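Local coordinates for tetratricopeptide TPR_2 repeat protein (Thermobaculum terrenum, PDB 5DJS) that pairs tetratricopeptide repeats with a GT-B-type region of glycosyltransferase family 41 and is seen here with uridine-5'-diphosphate bound, at residues F330-C335 and N408-A413; I365-Q370 and L395-R400. The protein carries 1 engineered substitution. One frame throughout, in Å; residues are numbered along the deposited sequence.

Overall arrangement
Both interactions belong to one parallel sheet of the GT-B-type region, in which strand 332-335 is flanked by strands 361-365 and 412-414. Interaction 1 pairs 332-335 with 412-414. Interaction 2 joins the ends of strands 361-365 and 392-395, the latter at the border of the sheet, and the loops that follow them. Along the chain the order is 330-335, 365-370, 395-400, 408-413, so both segments of interaction 2 fall between those of interaction 1. The centres are 16 Å apart and the nearest atoms about 4 Å, without touching. The Ala413 side chain is about 10 Å from uridine-5'-diphosphate: interaction 1 belongs to the sheet, and interaction 2 forms part of the pocket wall.

Interaction 1. Residues F330-C335 and N408-A413; sequences FPVFGC and NDIDVA
The Phe330 ring meets the carboxylate of Asp411 obliquely, the two planes 54° apart. CE1 of Phe330 is 3.5 Å from OD1 of Asp411, and CB of Pro331 lies over the centre of one ring face. The Phe333 and Val412 side chains lie side by side, pointing the same way, and CB of Val412 meets the Phe333 ring obliquely, 3.6 Å from Phe333 CD1. Asp411 binds Val332 twice. OD2 of Asp411 accepts from Val332 N at 2.7 Å, through its anti lone pair. Asp411 N donates to Val332 O at 3.0 Å, in the carbonyl plane. The carboxylate carbon sits beside the backbone N of Asp411 (chi1 -56°), which lets one residue serve both polar groups of Val332. Further on, Gly334 N bonds to Val412 O at 2.9 Å. Ile410 crosses Val332 at about a right angle, its CD1 3.6 Å from Val332 CG1. CG2 of Ile410 lies against Gly334, on the side where a side chain of residue 334 would have to go. Phe333 and Val412, then Gly334 and Ala413, pair as parallel strands. Strand 361-365 flanks 332-335 on its other edge, helix 344-356 packs on Phe333, and helix 479-521 touches Phe330.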
ATOM      1  N   PHE A 330      31.060  -8.469  -3.881  1.00 72.30           N
ATOM      2  CA  PHE A 330      30.291  -9.118  -2.816  1.00 68.57           C
ATOM      3  C   PHE A 330      30.421  -8.253  -1.559  1.00 62.86           C
ATOM      4  O   PHE A 330      31.508  -7.723  -1.314  1.00 66.34           O
ATOM      5  CB  PHE A 330      30.866 -10.529  -2.548  1.00 76.07           C
ATOM      6  CG  PHE A 330      30.068 -11.357  -1.557  1.00 78.69           C
ATOM      7  CD1 PHE A 330      29.003 -12.159  -1.986  1.00 78.38           C
ATOM      8  CD2 PHE A 330      30.393 -11.353  -0.194  1.00 76.39           C
ATOM      9  CE1 PHE A 330      28.271 -12.916  -1.075  1.00 78.75           C
ATOM     10  CE2 PHE A 330      29.661 -12.109   0.717  1.00 74.43           C
ATOM     11  CZ  PHE A 330      28.600 -12.888   0.278  1.00 77.29           C
ATOM     12  N   PRO A 331      29.363  -8.068  -0.760  1.00 51.98           N
ATOM     13  CA  PRO A 331      27.987  -8.521  -1.018  1.00 51.27           C
ATOM     14  C   PRO A 331      27.169  -7.476  -1.761  1.00 51.50           C
ATOM     15  O   PRO A 331      27.433  -6.283  -1.623  1.00 54.13           O
ATOM     16  CB  PRO A 331      27.416  -8.693   0.392  1.00 49.07           C
ATOM     17  CG  PRO A 331      28.174  -7.706   1.216  1.00 47.51           C
ATOM     18  CD  PRO A 331      29.565  -7.698   0.652  1.00 46.66           C
ATOM     19  N   VAL A 332      26.186  -7.924  -2.534  1.00 51.54           N
ATOM     20  CA  VAL A 332      25.192  -7.029  -3.128  1.00 51.19           C
ATOM     21  C   VAL A 332      24.006  -6.954  -2.178  1.00 47.57           C
ATOM     22  O   VAL A 332      23.289  -7.939  -2.011  1.00 48.46           O
ATOM     23  CB  VAL A 332      24.708  -7.524  -4.514  1.00 54.17           C
ATOM     24  CG1 VAL A 332      23.653  -6.586  -5.099  1.00 53.38           C
ATOM     25  CG2 VAL A 332      25.882  -7.653  -5.478  1.00 55.33           C
ATOM     26  N   PHE A 333      23.824  -5.794  -1.549  1.00 47.09           N
ATOM     27  CA  PHE A 333      22.605  -5.485  -0.787  1.00 45.27           C
ATOM     28  C   PHE A 333      21.486  -5.017  -1.722  1.00 45.77           C
ATOM     29  O   PHE A 333      21.753  -4.428  -2.768  1.00 46.23           O
ATOM     30  CB  PHE A 333      22.879  -4.414   0.263  1.00 43.19           C
ATOM     31  CG  PHE A 333      23.668  -4.909   1.431  1.00 42.50           C
ATOM     32  CD1 PHE A 333      23.076  -5.741   2.373  1.00 42.26           C
ATOM     33  CD2 PHE A 333      24.995  -4.539   1.600  1.00 41.63           C
ATOM     34  CE1 PHE A 333      23.790  -6.199   3.466  1.00 41.78           C
ATOM     35  CE2 PHE A 333      25.716  -4.987   2.691  1.00 42.37           C
ATOM     36  CZ  PHE A 333      25.114  -5.818   3.627  1.00 43.38           C
ATOM     37  N   GLY A 334      20.240  -5.277  -1.332  1.00 46.88           N
ATOM     38  CA  GLY A 334      19.068  -4.959  -2.163  1.00 47.59           C
ATOM     39  C   GLY A 334      17.891  -4.395  -1.376  1.00 47.82           C
ATOM     40  O   GLY A 334      17.664  -4.780  -0.222  1.00 44.71           O
ATOM     41  N   CYS A 335      17.161  -3.460  -1.995  1.00 48.41           N
ATOM     42  CA  CYS A 335      15.914  -2.918  -1.425  1.00 47.13           C
ATOM     43  C   CYS A 335      14.976  -2.482  -2.535  1.00 46.28           C
ATOM     44  O   CYS A 335      15.175  -1.433  -3.139  1.00 45.87           O
ATOM     45  CB  CYS A 335      16.183  -1.740  -0.490  1.00 44.87           C
ATOM     46  SG  CYS A 335      14.659  -1.015   0.143  1.00 46.43           S
ATOM     47  N   ASN A 408      17.925 -13.294  -7.319  1.00 54.68           N
ATOM     48  CA  ASN A 408      19.040 -14.232  -7.512  1.00 57.58           C
ATOM     49  C   ASN A 408      20.407 -13.558  -7.484  1.00 61.60           C
ATOM     50  O   ASN A 408      21.381 -14.180  -7.049  1.00 67.60           O
ATOM     51  CB  ASN A 408      18.895 -15.005  -8.829  1.00 55.37           C
ATOM     52  CG  ASN A 408      17.834 -16.093  -8.757  1.00 52.87           C
ATOM     53  OD1 ASN A 408      17.622 -16.696  -7.708  1.00 47.14           O
ATOM     54  ND2 ASN A 408      17.188 -16.371  -9.887  1.00 52.71           N
ATOM     55  N   ASP A 409      20.461 -12.299  -7.938  1.00 58.54           N
ATOM     56  CA  ASP A 409      21.677 -11.483  -7.896  1.00 55.75           C
ATOM     57  C   ASP A 409      21.859 -10.667  -6.604  1.00 51.14           C
ATOM     58  O   ASP A 409      22.772  -9.842  -6.540  1.00 50.75           O
ATOM     59  CB  ASP A 409      21.710 -10.555  -9.116  1.00 58.69           C
ATOM     60  CG  ASP A 409      21.552 -11.313 -10.444  1.00 62.95           C
ATOM     61  OD1 ASP A 409      21.895 -12.516 -10.511  1.00 66.14           O
ATOM     62  OD2 ASP A 409      21.079 -10.704 -11.425  1.00 65.94           O
ATOM     63  N   ILE A 410      21.027 -10.913  -5.583  1.00 47.93           N
ATOM     64  CA  ILE A 410      21.081 -10.199  -4.297  1.00 49.58           C
ATOM     65  C   ILE A 410      21.415 -11.180  -3.184  1.00 48.30           C
ATOM     66  O   ILE A 410      20.795 -12.233  -3.076  1.00 46.57           O
ATOM     67  CB  ILE A 410      19.718  -9.543  -3.938  1.00 51.84           C
ATOM     68  CG1 ILE A 410      19.231  -8.613  -5.056  1.00 51.58           C
ATOM     69  CG2 ILE A 410      19.781  -8.773  -2.611  1.00 52.72           C
ATOM     70  CD1 ILE A 410      20.113  -7.414  -5.333  1.00 51.94           C
ATOM     71  N   ASP A 411      22.355 -10.803  -2.327  1.00 48.57           N
ATOM     72  CA  ASP A 411      22.770 -11.645  -1.200  1.00 50.54           C
ATOM     73  C   ASP A 411      21.914 -11.402   0.042  1.00 51.45           C
ATOM     74  O   ASP A 411      21.543 -12.346   0.742  1.00 55.75           O
ATOM     75  CB  ASP A 411      24.242 -11.389  -0.859  1.00 50.08           C
ATOM     76  CG  ASP A 411      25.154 -11.599  -2.048  1.00 51.68           C
ATOM     77  OD1 ASP A 411      25.169 -12.728  -2.575  1.00 50.34           O
ATOM     78  OD2 ASP A 411      25.839 -10.636  -2.463  1.00 52.60           O
ATOM     79  N   VAL A 412      21.637 -10.130   0.321  1.00 49.54           N
ATOM     80  CA  VAL A 412      20.880  -9.698   1.498  1.00 47.31           C
ATOM     81  C   VAL A 412      19.915  -8.581   1.097  1.00 48.40           C
ATOM     82  O   VAL A 412      20.301  -7.666   0.362  1.00 50.85           O
ATOM     83  CB  VAL A 412      21.830  -9.141   2.580  1.00 44.91           C
ATOM     84  CG1 VAL A 412      21.055  -8.577   3.772  1.00 42.33           C
ATOM     85  CG2 VAL A 412      22.823 -10.210   3.025  1.00 45.06           C
ATOM     86  N   ALA A 413      18.679  -8.646   1.595  1.00 46.71           N
ATOM     87  CA  ALA A 413      17.701  -7.568   1.395  1.00 43.36           C
ATOM     88  C   ALA A 413      17.619  -6.677   2.624  1.00 41.03           C
ATOM     89  O   ALA A 413      17.674  -7.159   3.756  1.00 38.86           O
ATOM     90  CB  ALA A 413      16.343  -8.143   1.087  1.00 45.12           C
TER

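Interaction 2. Residues I365-Q370 and L395-R400. With UDP (uridine-5'-diphosphate), chain E.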
ATOM      1  N   ILE A 365      15.391  -0.888  -6.772  1.00 48.58           N
ATOM      2  CA  ILE A 365      14.493  -1.004  -7.922  1.00 51.52           C
ATOM      3  C   ILE A 365      13.130  -0.479  -7.507  1.00 55.20           C
ATOM      4  O   ILE A 365      12.502  -1.014  -6.587  1.00 61.50           O
ATOM      5  CB  ILE A 365      14.332  -2.456  -8.408  1.00 50.86           C
ATOM      6  CG1 ILE A 365      15.686  -3.067  -8.789  1.00 50.89           C
ATOM      7  CG2 ILE A 365      13.402  -2.498  -9.615  1.00 51.50           C
ATOM      8  CD1 ILE A 365      15.657  -4.571  -8.949  1.00 51.18           C
ATOM      9  N   ALA A 366      12.666   0.552  -8.206  1.00 55.49           N
ATOM     10  CA  ALA A 366      11.428   1.251  -7.849  1.00 54.44           C
ATOM     11  C   ALA A 366      10.967   2.164  -8.987  1.00 56.82           C
ATOM     12  O   ALA A 366      11.711   2.434  -9.938  1.00 61.23           O
ATOM     13  CB  ALA A 366      11.621   2.057  -6.573  1.00 51.42           C
ATOM     14  N   THR A 367       9.737   2.643  -8.875  1.00 57.16           N
ATOM     15  CA  THR A 367       9.157   3.535  -9.870  1.00 55.23           C
ATOM     16  C   THR A 367       9.728   4.907  -9.615  1.00 50.34           C
ATOM     17  O   THR A 367       9.816   5.317  -8.460  1.00 46.75           O
ATOM     18  CB  THR A 367       7.641   3.627  -9.707  1.00 57.32           C
ATOM     19  OG1 THR A 367       7.360   4.007  -8.357  1.00 62.91           O
ATOM     20  CG2 THR A 367       6.982   2.287  -9.998  1.00 57.26           C
ATOM     21  N   GLY A 368      10.113   5.602 -10.682  1.00 49.07           N
ATOM     22  CA  GLY A 368      10.762   6.908 -10.572  1.00 50.27           C
ATOM     23  C   GLY A 368      12.239   6.868 -10.884  1.00 49.67           C
ATOM     24  O   GLY A 368      12.805   7.889 -11.273  1.00 57.07           O
ATOM     25  N   LEU A 369      12.863   5.697 -10.764  1.00 46.28           N
ATOM     26  CA  LEU A 369      14.287   5.557 -11.067  1.00 43.76           C
ATOM     27  C   LEU A 369      14.638   5.587 -12.544  1.00 43.87           C
ATOM     28  O   LEU A 369      15.806   5.726 -12.879  1.00 44.53           O
ATOM     29  CB  LEU A 369      14.848   4.313 -10.388  1.00 42.41           C
ATOM     30  CG  LEU A 369      14.826   4.398  -8.859  1.00 41.70           C
ATOM     31  CD1 LEU A 369      15.324   3.097  -8.265  1.00 41.90           C
ATOM     32  CD2 LEU A 369      15.653   5.566  -8.332  1.00 41.96           C
ATOM     33  N   GLN A 370      13.642   5.496 -13.422  1.00 45.81           N
ATOM     34  CA  GLN A 370      13.839   5.803 -14.850  1.00 48.01           C
ATOM     35  C   GLN A 370      14.238   7.265 -15.135  1.00 51.20           C
ATOM     36  O   GLN A 370      14.862   7.519 -16.173  1.00 53.65           O
ATOM     37  CB  GLN A 370      12.619   5.392 -15.715  1.00 47.94           C
ATOM     38  CG  GLN A 370      11.364   6.248 -15.604  1.00 49.03           C
ATOM     39  CD  GLN A 370      10.598   6.038 -14.310  1.00 51.90           C
ATOM     40  OE1 GLN A 370      11.177   5.706 -13.281  1.00 49.95           O
ATOM     41  NE2 GLN A 370       9.289   6.236 -14.351  1.00 56.20           N
ATOM     42  N   LEU A 395      17.645   0.987 -10.735  1.00 61.37           N
ATOM     43  CA  LEU A 395      17.018   0.370 -11.907  1.00 65.85           C
ATOM     44  C   LEU A 395      15.553   0.778 -12.069  1.00 65.88           C
ATOM     45  O   LEU A 395      14.820   0.940 -11.088  1.00 61.21           O
ATOM     46  CB  LEU A 395      17.133  -1.161 -11.819  1.00 69.89           C
ATOM     47  CG  LEU A 395      18.208  -1.823 -12.693  1.00 72.14           C
ATOM     48  CD1 LEU A 395      18.610  -3.182 -12.137  1.00 69.75           C
ATOM     49  CD2 LEU A 395      17.731  -1.944 -14.141  1.00 75.49           C
ATOM     50  N   SER A 396      15.138   0.926 -13.326  1.00 67.96           N
ATOM     51  CA  SER A 396      13.750   1.218 -13.663  1.00 70.30           C
ATOM     52  C   SER A 396      12.882  -0.004 -13.334  1.00 72.38           C
ATOM     53  O   SER A 396      13.381  -1.128 -13.348  1.00 76.45           O
ATOM     54  CB  SER A 396      13.635   1.570 -15.152  1.00 70.93           C
ATOM     55  OG  SER A 396      14.689   2.430 -15.550  1.00 73.25           O
ATOM     56  N   PRO A 397      11.582   0.207 -13.059  1.00 74.73           N
ATOM     57  CA  PRO A 397      10.737  -0.912 -12.617  1.00 73.23           C
ATOM     58  C   PRO A 397      10.459  -1.972 -13.701  1.00 72.02           C
ATOM     59  O   PRO A 397      10.532  -1.675 -14.900  1.00 67.80           O
ATOM     60  CB  PRO A 397       9.440  -0.218 -12.172  1.00 73.78           C
ATOM     61  CG  PRO A 397       9.381   1.026 -12.988  1.00 75.82           C
ATOM     62  CD  PRO A 397      10.806   1.454 -13.225  1.00 76.34           C
ATOM     63  N   MET A 398      10.146  -3.190 -13.247  1.00 70.58           N
ATOM     64  CA  MET A 398       9.987  -4.373 -14.100  1.00 68.30           C
ATOM     65  C   MET A 398       8.690  -5.129 -13.836  1.00 70.42           C
ATOM     66  O   MET A 398       8.074  -4.951 -12.782  1.00 73.06           O
ATOM     67  CB  MET A 398      11.099  -5.361 -13.787  1.00 68.80           C
ATOM     68  CG  MET A 398      12.496  -4.861 -14.060  1.00 70.92           C
ATOM     69  SD  MET A 398      13.672  -6.109 -13.534  1.00 67.83           S
ATOM     70  CE  MET A 398      13.671  -5.854 -11.787  1.00 65.12           C
ATOM     71  N   PRO A 399       8.294  -6.020 -14.775  1.00 70.90           N
ATOM     72  CA  PRO A 399       7.247  -7.007 -14.488  1.00 71.63           C
ATOM     73  C   PRO A 399       7.547  -7.839 -13.231  1.00 70.85           C
ATOM     74  O   PRO A 399       8.702  -7.919 -12.799  1.00 69.30           O
ATOM     75  CB  PRO A 399       7.245  -7.894 -15.742  1.00 72.12           C
ATOM     76  CG  PRO A 399       7.727  -7.004 -16.838  1.00 72.86           C
ATOM     77  CD  PRO A 399       8.687  -6.035 -16.201  1.00 72.59           C
ATOM     78  N   ARG A 400       6.505  -8.441 -12.665  1.00 70.28           N
ATOM     79  CA  ARG A 400       6.584  -9.162 -11.378  1.00 69.98           C
ATOM     80  C   ARG A 400       7.636 -10.289 -11.361  1.00 68.21           C
ATOM     81  O   ARG A 400       8.517 -10.279 -10.506  1.00 67.69           O
ATOM     82  CB  ARG A 400       5.188  -9.689 -10.995  1.00 70.97           C
ATOM     83  CG  ARG A 400       5.110 -10.745  -9.891  1.00 69.15           C
ATOM     84  CD  ARG A 400       4.649 -10.233  -8.525  1.00 64.62           C
ATOM     85  NE  ARG A 400       3.684 -11.178  -7.933  1.00 62.10           N
ATOM     86  CZ  ARG A 400       3.437 -11.346  -6.631  1.00 60.39           C
ATOM     87  NH1 ARG A 400       4.082 -10.645  -5.700  1.00 59.17           N
ATOM     88  NH2 ARG A 400       2.527 -12.245  -6.251  1.00 59.12           N
TER
HETATM   89  N1  UDP E 601       6.768  -4.333  -8.182  0.70 74.29           N
HETATM   90  C2  UDP E 601       7.009  -4.476  -9.579  0.70 73.46           C
HETATM   91  N3  UDP E 601       8.017  -3.798 -10.158  0.70 70.84           N
HETATM   92  C4  UDP E 601       8.810  -2.986  -9.439  0.70 68.46           C
HETATM   93  C5  UDP E 601       8.610  -2.825  -8.074  0.70 68.13           C
HETATM   94  C6  UDP E 601       7.572  -3.517  -7.462  0.70 70.60           C
HETATM   95  O2  UDP E 601       6.297  -5.221 -10.295  0.70 72.21           O
HETATM   96  O4  UDP E 601       9.734  -2.369  -9.989  0.70 68.55           O
HETATM   97  C1' UDP E 601       5.665  -5.079  -7.536  0.70 78.27           C
HETATM   98  C2' UDP E 601       6.244  -6.065  -6.540  0.70 78.01           C
HETATM   99  O2' UDP E 601       5.553  -7.303  -6.725  0.70 78.58           O
HETATM  100  C3' UDP E 601       6.027  -5.406  -5.183  0.70 77.98           C
HETATM  101  C4' UDP E 601       4.857  -4.445  -5.387  0.70 77.56           C
HETATM  102  O4' UDP E 601       4.757  -4.239  -6.804  0.70 81.08           O
HETATM  103  O3' UDP E 601       5.751  -6.346  -4.153  0.70 79.41           O
HETATM  104  C5' UDP E 601       4.983  -3.078  -4.713  0.70 75.89           C
HETATM  105  O5' UDP E 601       5.663  -3.124  -3.459  0.70 76.13           O
HETATM  106  PA  UDP E 601       6.167  -1.744  -2.775  0.70 76.57           P
HETATM  107  O1A UDP E 601       4.940  -0.896  -2.541  0.70 73.82           O
HETATM  108  O2A UDP E 601       7.305  -1.220  -3.620  0.70 74.13           O
HETATM  109  O3A UDP E 601       6.815  -2.126  -1.340  0.70 70.71           O
HETATM  110  PB  UDP E 601       6.055  -2.958  -0.181  0.70 65.81           P
HETATM  111  O1B UDP E 601       5.464  -4.166  -0.846  0.70 66.80           O
HETATM  112  O2B UDP E 601       7.160  -3.342   0.747  0.70 64.01           O
HETATM  113  O3B UDP E 601       5.057  -1.988   0.403  0.70 69.44           O
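The uracil end of the uridine-5'-diphosphate pocket is built on this contact, with Ile365, Pro397 and Met398 beside the base. The backbone of Met398 bonds to the uracil twice. UDP N3 donates to Met398 O at 2.9 Å, and Met398 N gives a weak bond to UDP O4 at 3.4 Å. Pro397 CB and Ile365 CG2 both lie near UDP O4, the latter at 3.7 Å. The Met398 chain bends at its end (chi3 -78°), bringing CE to 3.7 Å from Ile365 CD1, and the two side chains cross at about a right angle. Leu395 lies alongside Ile365 in a parallel bridge. The Pro397 ring crosses Thr367 likewise, its CG 4.0 Å from Thr367 CG2. A type II turn from Ala366 to Leu369, with Gly368 at a positive phi, brings Leu369 and Gln370 back against Leu395 and Ser396. CB of Leu369 lies 3.4 Å from Leu395 O. Beside the ribose, UDP O2' lies at the edge of the Arg400 guanidinium, near its plane, and Arg400 NH1 forms a salt bridge with Glu427. Leu403 packs on both Ile365 and Met398. Nucleotide binding at the C-terminal ends of parallel strands is typical of Rossmann-like domains in the GT-B fold.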